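Local coordinates for osmolarity sensor protein EnvZ (Escherichia coli, PDB 5XGA) that is probably a membrane-bound histidine kinase of a two-component system that responds to osmolarity, represented here by its periplasmic domain, at residues Y56-A61 and N109-V114; W68-E73 and V91-S96; G84-V89 and K103-P108. All blocks are in the same frame, centred on the assembly; numbering follows the deposited sequence.

Interaction 1. Residues Y56-A61 and N109-V114. With CPS (3-[(3-cholamidopropyl)dimethylammonio]-1-propanesulfonate), chain B.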
loop_
_atom_site.group_PDB
_atom_site.type_symbol
_atom_site.label_atom_id
_atom_site.label_comp_id
_atom_site.label_asym_id
_atom_site.label_seq_id
_atom_site.Cartn_x
_atom_site.Cartn_y
_atom_site.Cartn_z
ATOM N N TYR A 56 -5.965 -0.093 -10.662
ATOM C CA TYR A 56 -7.077 0.604 -11.312
ATOM C C TYR A 56 -6.618 1.801 -12.130
ATOM O O TYR A 56 -5.755 2.552 -11.695
ATOM C CB TYR A 56 -8.074 1.100 -10.275
ATOM C CG TYR A 56 -8.996 0.052 -9.712
ATOM C CD1 TYR A 56 -8.518 -0.951 -8.878
ATOM C CD2 TYR A 56 -10.352 0.088 -9.988
ATOM C CE1 TYR A 56 -9.373 -1.903 -8.346
ATOM C CE2 TYR A 56 -11.216 -0.866 -9.466
ATOM C CZ TYR A 56 -10.721 -1.857 -8.648
ATOM O OH TYR A 56 -11.590 -2.800 -8.121
ATOM N N SER A 57 -7.218 1.992 -13.302
ATOM C CA SER A 57 -7.093 3.269 -14.003
ATOM C C SER A 57 -7.826 4.328 -13.199
ATOM O O SER A 57 -8.668 4.003 -12.368
ATOM C CB SER A 57 -7.675 3.186 -15.417
ATOM O OG SER A 57 -9.072 2.985 -15.360
ATOM N N ASN A 58 -7.520 5.598 -13.455
ATOM C CA ASN A 58 -8.212 6.702 -12.788
ATOM C C ASN A 58 -9.725 6.613 -12.947
ATOM O O ASN A 58 -10.482 6.804 -11.985
ATOM C CB ASN A 58 -7.706 8.051 -13.323
ATOM C CG ASN A 58 -6.237 8.270 -13.029
ATOM O OD1 ASN A 58 -5.731 7.800 -12.012
ATOM N ND2 ASN A 58 -5.542 8.974 -13.918
ATOM N N GLU A 59 -10.160 6.313 -14.165
ATOM C CA GLU A 59 -11.586 6.251 -14.477
ATOM C C GLU A 59 -12.258 5.114 -13.703
ATOM O O GLU A 59 -13.262 5.328 -13.015
ATOM C CB GLU A 59 -11.796 6.069 -15.985
ATOM C CG GLU A 59 -13.254 5.900 -16.409
ATOM C CD GLU A 59 -13.405 5.534 -17.881
ATOM O OE1 GLU A 59 -12.588 6.011 -18.698
ATOM O OE2 GLU A 59 -14.334 4.765 -18.217
ATOM N N ALA A 60 -11.685 3.916 -13.805
ATOM C CA ALA A 60 -12.216 2.731 -13.134
ATOM C C ALA A 60 -12.245 2.909 -11.630
ATOM O O ALA A 60 -13.224 2.554 -10.972
ATOM C CB ALA A 60 -11.400 1.516 -13.498
ATOM N N ALA A 61 -11.167 3.462 -11.082
ATOM C CA ALA A 61 -11.080 3.700 -9.644
ATOM C C ALA A 61 -12.214 4.579 -9.149
ATOM O O ALA A 61 -12.832 4.300 -8.118
ATOM C CB ALA A 61 -9.760 4.341 -9.293
ATOM N N ASN A 109 -0.699 7.520 -12.964
ATOM C CA ASN A 109 -1.980 7.196 -13.595
ATOM C C ASN A 109 -2.576 5.852 -13.154
ATOM O O ASN A 109 -3.521 5.367 -13.772
ATOM C CB ASN A 109 -1.836 7.211 -15.118
ATOM C CG ASN A 109 -1.507 8.590 -15.660
ATOM O OD1 ASN A 109 -2.157 9.583 -15.320
ATOM N ND2 ASN A 109 -0.482 8.658 -16.498
ATOM N N ILE A 110 -2.021 5.268 -12.091
ATOM C CA ILE A 110 -2.525 4.011 -11.518
ATOM C C ILE A 110 -2.942 4.201 -10.057
ATOM O O ILE A 110 -2.186 4.758 -9.255
ATOM C CB ILE A 110 -1.458 2.875 -11.580
ATOM C CG1 ILE A 110 -1.101 2.536 -13.024
ATOM C CG2 ILE A 110 -1.933 1.628 -10.835
ATOM C CD1 ILE A 110 -2.303 2.145 -13.868
ATOM N N TRP A 111 -4.140 3.739 -9.710
ATOM C CA TRP A 111 -4.517 3.612 -8.313
ATOM C C TRP A 111 -4.299 2.179 -7.829
ATOM O O TRP A 111 -4.681 1.217 -8.501
ATOM C CB TRP A 111 -5.975 4.012 -8.100
ATOM C CG TRP A 111 -6.180 5.494 -8.006
ATOM C CD1 TRP A 111 -6.570 6.333 -9.009
ATOM C CD2 TRP A 111 -6.001 6.314 -6.845
ATOM N NE1 TRP A 111 -6.656 7.624 -8.542
ATOM C CE2 TRP A 111 -6.310 7.638 -7.213
ATOM C CE3 TRP A 111 -5.611 6.056 -5.524
ATOM C CZ2 TRP A 111 -6.231 8.702 -6.318
ATOM C CZ3 TRP A 111 -5.545 7.114 -4.633
ATOM C CH2 TRP A 111 -5.840 8.422 -5.037
ATOM N N VAL A 112 -3.694 2.045 -6.658
ATOM C CA VAL A 112 -3.490 0.739 -6.032
ATOM C C VAL A 112 -4.583 0.512 -4.996
ATOM O O VAL A 112 -4.727 1.309 -4.064
ATOM C CB VAL A 112 -2.091 0.651 -5.372
ATOM C CG1 VAL A 112 -1.964 -0.585 -4.522
ATOM C CG2 VAL A 112 -0.993 0.692 -6.442
ATOM N N ARG A 113 -5.365 -0.552 -5.171
ATOM C CA ARG A 113 -6.442 -0.858 -4.236
ATOM C C ARG A 113 -6.067 -2.033 -3.357
ATOM O O ARG A 113 -5.780 -3.116 -3.860
ATOM C CB ARG A 113 -7.745 -1.177 -4.968
ATOM C CG ARG A 113 -8.901 -1.465 -4.004
ATOM C CD ARG A 113 -10.061 -2.131 -4.724
ATOM N NE ARG A 113 -11.192 -2.341 -3.821
ATOM C CZ ARG A 113 -11.410 -3.464 -3.140
ATOM N NH1 ARG A 113 -10.586 -4.495 -3.256
ATOM N NH2 ARG A 113 -12.470 -3.558 -2.341
ATOM N N VAL A 114 -6.076 -1.814 -2.045
ATOM C CA VAL A 114 -5.695 -2.852 -1.087
ATOM C C VAL A 114 -6.679 -2.894 0.076
ATOM O O VAL A 114 -6.713 -1.982 0.899
ATOM C CB VAL A 114 -4.266 -2.621 -0.528
ATOM C CG1 VAL A 114 -3.779 -3.845 0.223
ATOM C CG2 VAL A 114 -3.305 -2.313 -1.648
HETATM C C1 CPS B . 3.760 0.156 -6.462
HETATM C C2 CPS B . 3.508 -0.624 -7.731
HETATM C C3 CPS B . 6.015 -0.976 -8.024
HETATM C C4 CPS B . 7.193 -0.955 -8.969
HETATM C C5 CPS B . 6.926 -1.760 -10.196
HETATM C C6 CPS B . 5.649 -1.254 -10.812
HETATM C C7 CPS B . 5.531 -1.926 -12.147
HETATM C C8 CPS B . 6.978 -1.980 -12.581
HETATM C C9 CPS B . 7.833 -1.543 -11.391
HETATM C C10 CPS B . 6.889 -3.224 -9.775
HETATM C C11 CPS B . 3.369 -2.074 -7.330
HETATM C C12 CPS B . 3.770 1.654 -6.699
HETATM C C13 CPS B . 2.442 2.085 -7.268
HETATM C C14 CPS B . 2.249 1.391 -8.607
HETATM C C15 CPS B . 2.241 -0.106 -8.416
HETATM C C16 CPS B . 1.950 -0.798 -9.737
HETATM C C17 CPS B . 3.167 -0.866 -10.657
HETATM C C18 CPS B . 4.428 -1.362 -9.919
HETATM C C19 CPS B . 4.704 -0.552 -8.673
HETATM C C20 CPS B . 9.225 -2.209 -11.410
HETATM C C21 CPS B . 10.069 -2.029 -10.145
HETATM C C22 CPS B . 10.025 -1.797 -12.642
HETATM C C23 CPS B . 11.283 -2.592 -12.947
HETATM C C24 CPS B . 11.557 -2.573 -14.447
HETATM C C25 CPS B . 11.630 -3.831 -16.565
HETATM C C26 CPS B . 11.310 -5.216 -17.160
HETATM C C27 CPS B . 11.449 -5.316 -18.690
HETATM C C28 CPS B . 12.620 -7.392 -18.777
HETATM C C29 CPS B . 10.249 -7.402 -18.620
HETATM C C30 CPS B . 11.192 -6.646 -20.664
HETATM N N1 CPS B . 11.400 -3.718 -15.116
HETATM N N2 CPS B . 11.398 -6.701 -19.202
HETATM O O1 CPS B . 11.922 -1.559 -15.028
HETATM O O2 CPS B . 2.411 3.510 -7.348
HETATM O O3 CPS B . 3.355 0.386 -11.318
HETATM O O4 CPS B . 7.402 0.377 -9.359
HETATM O O HOH W 1 -5.512 6.156 -15.466
#

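Interaction 2. Residues W68-E73 and V91-S96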
loop_
_atom_site.group_PDB
_atom_site.type_symbol
_atom_site.label_atom_id
_atom_site.label_comp_id
_atom_site.label_asym_id
_atom_site.label_seq_id
_atom_site.Cartn_x
_atom_site.Cartn_y
_atom_site.Cartn_z
ATOM N N TRP A 68 -15.724 7.505 -2.799
ATOM C CA TRP A 68 -16.177 7.637 -1.418
ATOM C C TRP A 68 -14.992 7.707 -0.458
ATOM O O TRP A 68 -15.147 8.000 0.727
ATOM C CB TRP A 68 -17.085 6.465 -1.048
ATOM C CG TRP A 68 -18.024 6.066 -2.157
ATOM C CD1 TRP A 68 -18.253 4.802 -2.629
ATOM C CD2 TRP A 68 -18.841 6.942 -2.948
ATOM N NE1 TRP A 68 -19.170 4.837 -3.655
ATOM C CE2 TRP A 68 -19.545 6.140 -3.870
ATOM C CE3 TRP A 68 -19.049 8.328 -2.960
ATOM C CZ2 TRP A 68 -20.442 6.678 -4.799
ATOM C CZ3 TRP A 68 -19.942 8.862 -3.883
ATOM C CH2 TRP A 68 -20.626 8.038 -4.789
ATOM N N ALA A 69 -13.808 7.429 -0.986
ATOM C CA ALA A 69 -12.596 7.361 -0.183
ATOM C C ALA A 69 -12.108 8.754 0.218
ATOM O O ALA A 69 -12.054 9.657 -0.614
ATOM C CB ALA A 69 -11.505 6.619 -0.955
ATOM N N GLN A 70 -11.736 8.925 1.482
ATOM C CA GLN A 70 -11.303 10.238 1.965
ATOM C C GLN A 70 -9.795 10.300 2.173
ATOM O O GLN A 70 -9.184 9.313 2.576
ATOM C CB GLN A 70 -12.016 10.586 3.273
ATOM C CG GLN A 70 -13.459 10.074 3.352
ATOM C CD GLN A 70 -13.606 8.894 4.306
ATOM O OE1 GLN A 70 -13.773 7.743 3.883
ATOM N NE2 GLN A 70 -13.544 9.176 5.605
ATOM N N HIS A 71 -9.211 11.467 1.913
ATOM C CA HIS A 71 -7.779 11.679 2.079
ATOM C C HIS A 71 -7.380 11.535 3.542
ATOM O O HIS A 71 -8.019 12.086 4.421
ATOM C CB HIS A 71 -7.383 13.063 1.541
ATOM C CG HIS A 71 -5.983 13.484 1.883
ATOM N ND1 HIS A 71 -4.895 13.169 1.097
ATOM C CD2 HIS A 71 -5.500 14.221 2.913
ATOM C CE1 HIS A 71 -3.801 13.677 1.639
ATOM N NE2 HIS A 71 -4.139 14.319 2.741
ATOM N N TYR A 72 -6.337 10.754 3.799
ATOM C CA TYR A 72 -5.755 10.650 5.137
ATOM C C TYR A 72 -4.358 11.266 5.150
ATOM O O TYR A 72 -3.431 10.727 4.545
ATOM C CB TYR A 72 -5.684 9.194 5.584
ATOM C CG TYR A 72 -6.971 8.701 6.192
ATOM C CD1 TYR A 72 -8.155 8.712 5.461
ATOM C CD2 TYR A 72 -7.002 8.216 7.491
ATOM C CE1 TYR A 72 -9.336 8.249 6.018
ATOM C CE2 TYR A 72 -8.177 7.754 8.054
ATOM C CZ TYR A 72 -9.335 7.773 7.315
ATOM O OH TYR A 72 -10.501 7.316 7.881
ATOM N N GLU A 73 -4.215 12.389 5.842
ATOM C CA GLU A 73 -3.001 13.185 5.759
ATOM C C GLU A 73 -1.847 12.490 6.451
ATOM O O GLU A 73 -0.760 12.368 5.887
ATOM C CB GLU A 73 -3.235 14.574 6.362
ATOM C CG GLU A 73 -2.022 15.501 6.359
ATOM C CD GLU A 73 -1.685 16.063 4.988
ATOM O OE1 GLU A 73 -2.390 15.739 4.010
ATOM O OE2 GLU A 73 -0.698 16.828 4.887
ATOM N N VAL A 91 -8.751 6.448 2.220
ATOM C CA VAL A 91 -9.366 5.266 2.820
ATOM C C VAL A 91 -10.874 5.285 2.680
ATOM O O VAL A 91 -11.549 6.262 3.037
ATOM C CB VAL A 91 -9.023 5.107 4.309
ATOM C CG1 VAL A 91 -9.651 3.810 4.852
ATOM C CG2 VAL A 91 -7.503 5.095 4.517
ATOM N N GLU A 92 -11.375 4.180 2.149
ATOM C CA GLU A 92 -12.797 3.945 1.981
ATOM C C GLU A 92 -13.239 3.153 3.189
ATOM O O GLU A 92 -12.967 1.950 3.298
ATOM C CB GLU A 92 -13.049 3.207 0.660
ATOM C CG GLU A 92 -14.399 2.588 0.466
ATOM C CD GLU A 92 -14.469 1.846 -0.853
ATOM O OE1 GLU A 92 -15.553 1.350 -1.209
ATOM O OE2 GLU A 92 -13.426 1.758 -1.539
ATOM N N VAL A 93 -13.857 3.849 4.135
ATOM C CA VAL A 93 -14.249 3.225 5.389
ATOM C C VAL A 93 -15.644 2.649 5.240
ATOM O O VAL A 93 -16.211 2.098 6.184
ATOM C CB VAL A 93 -14.185 4.214 6.562
ATOM C CG1 VAL A 93 -12.728 4.457 6.957
ATOM C CG2 VAL A 93 -14.879 5.521 6.198
ATOM N N ASN A 94 -16.185 2.778 4.032
ATOM C CA ASN A 94 -17.359 2.014 3.640
ATOM C C ASN A 94 -16.961 0.546 3.549
ATOM O O ASN A 94 -15.771 0.216 3.614
ATOM C CB ASN A 94 -17.932 2.505 2.299
ATOM C CG ASN A 94 -17.226 3.751 1.767
ATOM O OD1 ASN A 94 -16.552 4.475 2.506
ATOM N ND2 ASN A 94 -17.390 4.007 0.471
ATOM N N LYS A 95 -17.954 -0.328 3.398
ATOM C CA LYS A 95 -17.726 -1.772 3.380
ATOM C C LYS A 95 -17.319 -2.241 4.779
ATOM O O LYS A 95 -16.910 -3.389 4.971
ATOM C CB LYS A 95 -16.658 -2.149 2.343
ATOM C CG LYS A 95 -16.927 -1.609 0.942
ATOM C CD LYS A 95 -15.649 -1.525 0.109
ATOM C CE LYS A 95 -15.450 -2.765 -0.756
ATOM N NZ LYS A 95 -15.316 -4.007 0.051
ATOM N N SER A 96 -17.434 -1.333 5.749
ATOM C CA SER A 96 -17.143 -1.607 7.159
ATOM C C SER A 96 -15.687 -2.044 7.413
ATOM O O SER A 96 -15.060 -1.588 8.376
ATOM C CB SER A 96 -18.114 -2.662 7.702
ATOM O OG SER A 96 -18.158 -2.636 9.121
#

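Interaction 3. Residues G84-V89 and K103-P108. With CPS (3-[(3-cholamidopropyl)dimethylammonio]-1-propanesulfonate), chain B.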
loop_
_atom_site.group_PDB
_atom_site.type_symbol
_atom_site.label_atom_id
_atom_site.label_comp_id
_atom_site.label_asym_id
_atom_site.label_seq_id
_atom_site.Cartn_x
_atom_site.Cartn_y
_atom_site.Cartn_z
ATOM N N GLY A 84 9.535 6.698 0.153
ATOM C CA GLY A 84 10.575 7.626 -0.273
ATOM C C GLY A 84 10.227 8.513 -1.454
ATOM O O GLY A 84 11.102 8.880 -2.241
ATOM N N GLY A 85 8.954 8.870 -1.576
ATOM C CA GLY A 85 8.496 9.742 -2.646
ATOM C C GLY A 85 7.070 10.192 -2.389
ATOM O O GLY A 85 6.402 9.622 -1.527
ATOM N N PRO A 86 6.600 11.223 -3.123
ATOM C CA PRO A 86 5.257 11.776 -2.909
ATOM C C PRO A 86 4.167 10.735 -3.095
ATOM O O PRO A 86 4.103 10.049 -4.126
ATOM C CB PRO A 86 5.150 12.870 -3.976
ATOM C CG PRO A 86 6.568 13.297 -4.199
ATOM C CD PRO A 86 7.369 12.023 -4.092
ATOM N N THR A 87 3.287 10.649 -2.109
ATOM C CA THR A 87 2.266 9.619 -2.110
ATOM C C THR A 87 0.927 10.174 -1.655
ATOM O O THR A 87 0.868 11.154 -0.909
ATOM C CB THR A 87 2.690 8.448 -1.204
ATOM O OG1 THR A 87 3.986 7.987 -1.607
ATOM C CG2 THR A 87 1.697 7.311 -1.289
ATOM N N GLU A 88 -0.151 9.548 -2.117
ATOM C CA GLU A 88 -1.481 9.851 -1.626
ATOM C C GLU A 88 -2.110 8.559 -1.086
ATOM O O GLU A 88 -2.113 7.548 -1.772
ATOM C CB GLU A 88 -2.345 10.450 -2.741
ATOM C CG GLU A 88 -3.850 10.428 -2.492
ATOM C CD GLU A 88 -4.309 11.474 -1.512
ATOM O OE1 GLU A 88 -3.655 11.615 -0.462
ATOM O OE2 GLU A 88 -5.327 12.149 -1.786
ATOM N N VAL A 89 -2.612 8.600 0.144
ATOM C CA VAL A 89 -3.368 7.489 0.699
ATOM C C VAL A 89 -4.783 7.963 0.991
ATOM O O VAL A 89 -4.984 8.939 1.713
ATOM C CB VAL A 89 -2.732 6.935 1.994
ATOM C CG1 VAL A 89 -3.684 5.961 2.690
ATOM C CG2 VAL A 89 -1.352 6.281 1.698
ATOM N N LYS A 103 -1.836 6.012 -4.348
ATOM C CA LYS A 103 -1.212 6.464 -5.577
ATOM C C LYS A 103 0.168 7.027 -5.236
ATOM O O LYS A 103 0.328 7.694 -4.212
ATOM C CB LYS A 103 -2.084 7.518 -6.284
ATOM C CG LYS A 103 -1.485 8.015 -7.597
ATOM C CD LYS A 103 -2.455 8.871 -8.401
ATOM C CE LYS A 103 -3.344 8.010 -9.309
ATOM N NZ LYS A 103 -4.117 8.866 -10.259
ATOM N N THR A 104 1.167 6.734 -6.066
ATOM C CA THR A 104 2.524 7.233 -5.812
ATOM C C THR A 104 3.095 7.951 -7.006
ATOM O O THR A 104 2.577 7.842 -8.116
ATOM C CB THR A 104 3.532 6.121 -5.451
ATOM O OG1 THR A 104 4.012 5.499 -6.655
ATOM C CG2 THR A 104 2.918 5.081 -4.492
ATOM N N TRP A 105 4.199 8.650 -6.768
ATOM C CA TRP A 105 4.818 9.468 -7.802
ATOM C C TRP A 105 5.352 8.594 -8.928
ATOM O O TRP A 105 5.533 9.068 -10.050
ATOM C CB TRP A 105 5.945 10.321 -7.211
ATOM C CG TRP A 105 7.216 9.549 -6.941
ATOM C CD1 TRP A 105 8.375 9.607 -7.662
ATOM C CD2 TRP A 105 7.451 8.606 -5.885
ATOM N NE1 TRP A 105 9.318 8.765 -7.118
ATOM C CE2 TRP A 105 8.777 8.136 -6.028
ATOM C CE3 TRP A 105 6.671 8.109 -4.835
ATOM C CZ2 TRP A 105 9.340 7.194 -5.161
ATOM C CZ3 TRP A 105 7.231 7.176 -3.971
ATOM C CH2 TRP A 105 8.555 6.729 -4.140
ATOM N N LEU A 106 5.588 7.318 -8.612
ATOM C CA LEU A 106 6.134 6.334 -9.552
ATOM C C LEU A 106 5.158 5.947 -10.661
ATOM O O LEU A 106 5.571 5.636 -11.778
ATOM C CB LEU A 106 6.564 5.063 -8.804
ATOM C CG LEU A 106 7.717 5.103 -7.801
ATOM C CD1 LEU A 106 7.710 3.839 -6.949
ATOM C CD2 LEU A 106 9.063 5.264 -8.498
ATOM N N SER A 107 3.867 5.946 -10.354
ATOM C CA SER A 107 2.851 5.580 -11.340
ATOM C C SER A 107 1.633 6.454 -11.189
ATOM O O SER A 107 0.607 6.011 -10.676
ATOM C CB SER A 107 2.451 4.110 -11.193
ATOM O OG SER A 107 3.574 3.264 -11.310
ATOM N N PRO A 108 1.741 7.705 -11.640
ATOM C CA PRO A 108 0.735 8.743 -11.404
ATOM C C PRO A 108 -0.631 8.447 -12.011
ATOM O O PRO A 108 -1.613 9.070 -11.602
ATOM C CB PRO A 108 1.357 9.985 -12.064
ATOM C CG PRO A 108 2.378 9.466 -12.996
ATOM C CD PRO A 108 2.905 8.219 -12.380
HETATM C C1 CPS B . 3.760 0.156 -6.462
HETATM C C2 CPS B . 3.508 -0.624 -7.731
HETATM C C3 CPS B . 6.015 -0.976 -8.024
HETATM C C4 CPS B . 7.193 -0.955 -8.969
HETATM C C5 CPS B . 6.926 -1.760 -10.196
HETATM C C6 CPS B . 5.649 -1.254 -10.812
HETATM C C7 CPS B . 5.531 -1.926 -12.147
HETATM C C8 CPS B . 6.978 -1.980 -12.581
HETATM C C9 CPS B . 7.833 -1.543 -11.391
HETATM C C10 CPS B . 6.889 -3.224 -9.775
HETATM C C11 CPS B . 3.369 -2.074 -7.330
HETATM C C12 CPS B . 3.770 1.654 -6.699
HETATM C C13 CPS B . 2.442 2.085 -7.268
HETATM C C14 CPS B . 2.249 1.391 -8.607
HETATM C C15 CPS B . 2.241 -0.106 -8.416
HETATM C C16 CPS B . 1.950 -0.798 -9.737
HETATM C C17 CPS B . 3.167 -0.866 -10.657
HETATM C C18 CPS B . 4.428 -1.362 -9.919
HETATM C C19 CPS B . 4.704 -0.552 -8.673
HETATM C C20 CPS B . 9.225 -2.209 -11.410
HETATM C C21 CPS B . 10.069 -2.029 -10.145
HETATM C C22 CPS B . 10.025 -1.797 -12.642
HETATM C C23 CPS B . 11.283 -2.592 -12.947
HETATM C C24 CPS B . 11.557 -2.573 -14.447
HETATM C C25 CPS B . 11.630 -3.831 -16.565
HETATM C C26 CPS B . 11.310 -5.216 -17.160
HETATM C C27 CPS B . 11.449 -5.316 -18.690
HETATM C C28 CPS B . 12.620 -7.392 -18.777
HETATM C C29 CPS B . 10.249 -7.402 -18.620
HETATM C C30 CPS B . 11.192 -6.646 -20.664
HETATM N N1 CPS B . 11.400 -3.718 -15.116
HETATM N N2 CPS B . 11.398 -6.701 -19.202
HETATM O O1 CPS B . 11.922 -1.559 -15.028
HETATM O O2 CPS B . 2.411 3.510 -7.348
HETATM O O3 CPS B . 3.355 0.386 -11.318
HETATM O O4 CPS B . 7.402 0.377 -9.359
#

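Interaction 1. Residues Y56-A61 and N109-V114
Tyr-56 and Trp-111 face each other as an antiparallel hydrogen-bonded pair. Tyr-56 N gives its hydrogen to Trp-111 O at 2.8 Å, Trp-111 N answers to Tyr-56 O, and both donors lie in the carbonyl planes. The chain continues into helix 58-64, with Ser-57 as its N-cap: OG accepts from Ala-60 N, a place suited to a short hydroxyl. A water joins the chains, accepting from Asn-58 N at 2.9 Å and donating to Asn-109 O at 2.7 Å.

Apolar contacts follow the pair on the face of Tyr-56 and Trp-111. The Tyr-56 ring runs alongside the extended chain of Arg-113, CE1 lying 3.7 Å from Arg-113 CD. Pointed away from its own N (chi1 -178°), the arginine carries its methylenes along the phenol, whose ring also meets Trp-101 edge-to-face. The Ala-61 CB methyl lies 3.8 Å from Trp-111 CD1.

Asn-58 brings OD1 to 3.4 Å from Trp-111 CD1, its amide nearly perpendicular to the indole, while that oxygen accepts from Lys-103 NZ. On the other side of the strand, Val-112 CG2 touches the steroid of the bound CPS. Straight backbone bonds and a capped, water-bridged helix start are consistent with a well-defined strand-to-helix junction.

Interaction 2. Residues W68-E73 and V91-S96
Gln-70 and Val-91 form an antiparallel hydrogen-bonded pair, Gln-70 N donating to Val-91 O at 3.1 Å from well above the carbonyl plane and Val-91 N donating to Gln-70 O at 2.9 Å. Beside this pair the chains draw together, the CA atoms of Ala-69 and Glu-92 being 4.0 Å apart, a spacing that a small methyl permits.

Tyr-72 and Val-91 carry most of the side-chain packing. Val-91 lays CG2 over one face of the phenol as a CH-pi contact, 3.9 Å from the ring centroid and 15° off its normal, while its CB comes to 3.6 Å from Tyr-72 CE1. Because Val-91 CG2 stands beside its own backbone N, with CG1 taking the anti position (chi1 -177°), this methyl meets the ring. Beta-branched valine suits a strand site that must offer a compact apolar surface, and Leu-10 of helix 10-24 and Leu-75 of helix 73-83 add to it. At the far end of the ring, Tyr-72 OH reaches Val-93 CG1 at 3.7 Å. A leucine in place of Tyr-72 would probably leave Val-91 CG2 without its aromatic face and open a gap beside Val-93 CG1.

The extended chain of Glu-92 carries OE2 to a hydrogen bond with Trp-101 NE1. On the other segment, His-71 NE2 donates to Glu-73 OE1 at 2.6 Å, nearly in the imidazole plane, beside the start of helix 73-83, whose N-cap position is held by Tyr-72. The arrangement is that of a short edge strand, 70-71, completing one side of an antiparallel sheet and leading into helix 73-83, which packs against the sheet.

Interaction 3. Residues G84-V89 and K103-P108
Trp-105, Lys-103 and Pro-86 contribute most of the buried surface. The indole of Trp-105 lies against the backbone of Gly-85, whose CA sits over its six-membered ring; a side chain on Gly-85 would run into the indole, so glycine fits here. Pro-86 CD meets the same face on the five-membered ring side, 3.8 Å from Trp-105 CG, and the compact, apolar pyrrolidine suits an aromatic neighbour. Leu-106 CG lies over the opposite face. With CG set between its backbone N and carbonyl carbon (chi1 77°), Trp-105 swings its ring across to the glycines. Its N makes a weak bond to Pro-86 O.

Lys-103 pairs through its backbone with Glu-88: Glu-88 N donates to Lys-103 O at 2.8 Å, almost straight at 173°, and Lys-103 N returns a bond to Glu-88 O. Its long aliphatic chain lets NZ travel away to Pro-108 O, at 2.8 Å, and to Asn-58.

At the end of the strand, Thr-104 OG1 accepts from Leu-106 N, an ST turn within the type I turn 104-107. The same hydroxyl is hydrogen-bonded to CPS O2 at 2.6 Å, while Ser-107 OG meets CPS O3 at 2.9 Å, so two short side chains grip the steroid. The contact lies at the open end of hairpin 87-92/99-104, where Thr-87 and Thr-104 turn toward helix 73-83 and Glu-88 and Lys-103 toward Trp-111 of strand 110-115.

How the interactions relate
All three interactions belong to one antiparallel sheet, ordered 54-57, 110-115, 99-104, 87-92, 70-71. Interaction 1 joins the first two strands, interaction 3 the 99-104 and 87-92 pair, and interaction 2 the last two. The centres of interactions 1 and 3 are about 12 Å apart, those of 1 and 2 about 14 Å, and those of 2 and 3 about 17 Å. Along the chain, interactions 2 and 3 both fall between the segments of interaction 1, and their own segments alternate. His-71 ND1 and Glu-88 OE2 link interactions 2 and 3. Interactions 1 and 3 both touch the same CPS, which lies against the end of the sheet where strands 99-104 and 110-115 meet.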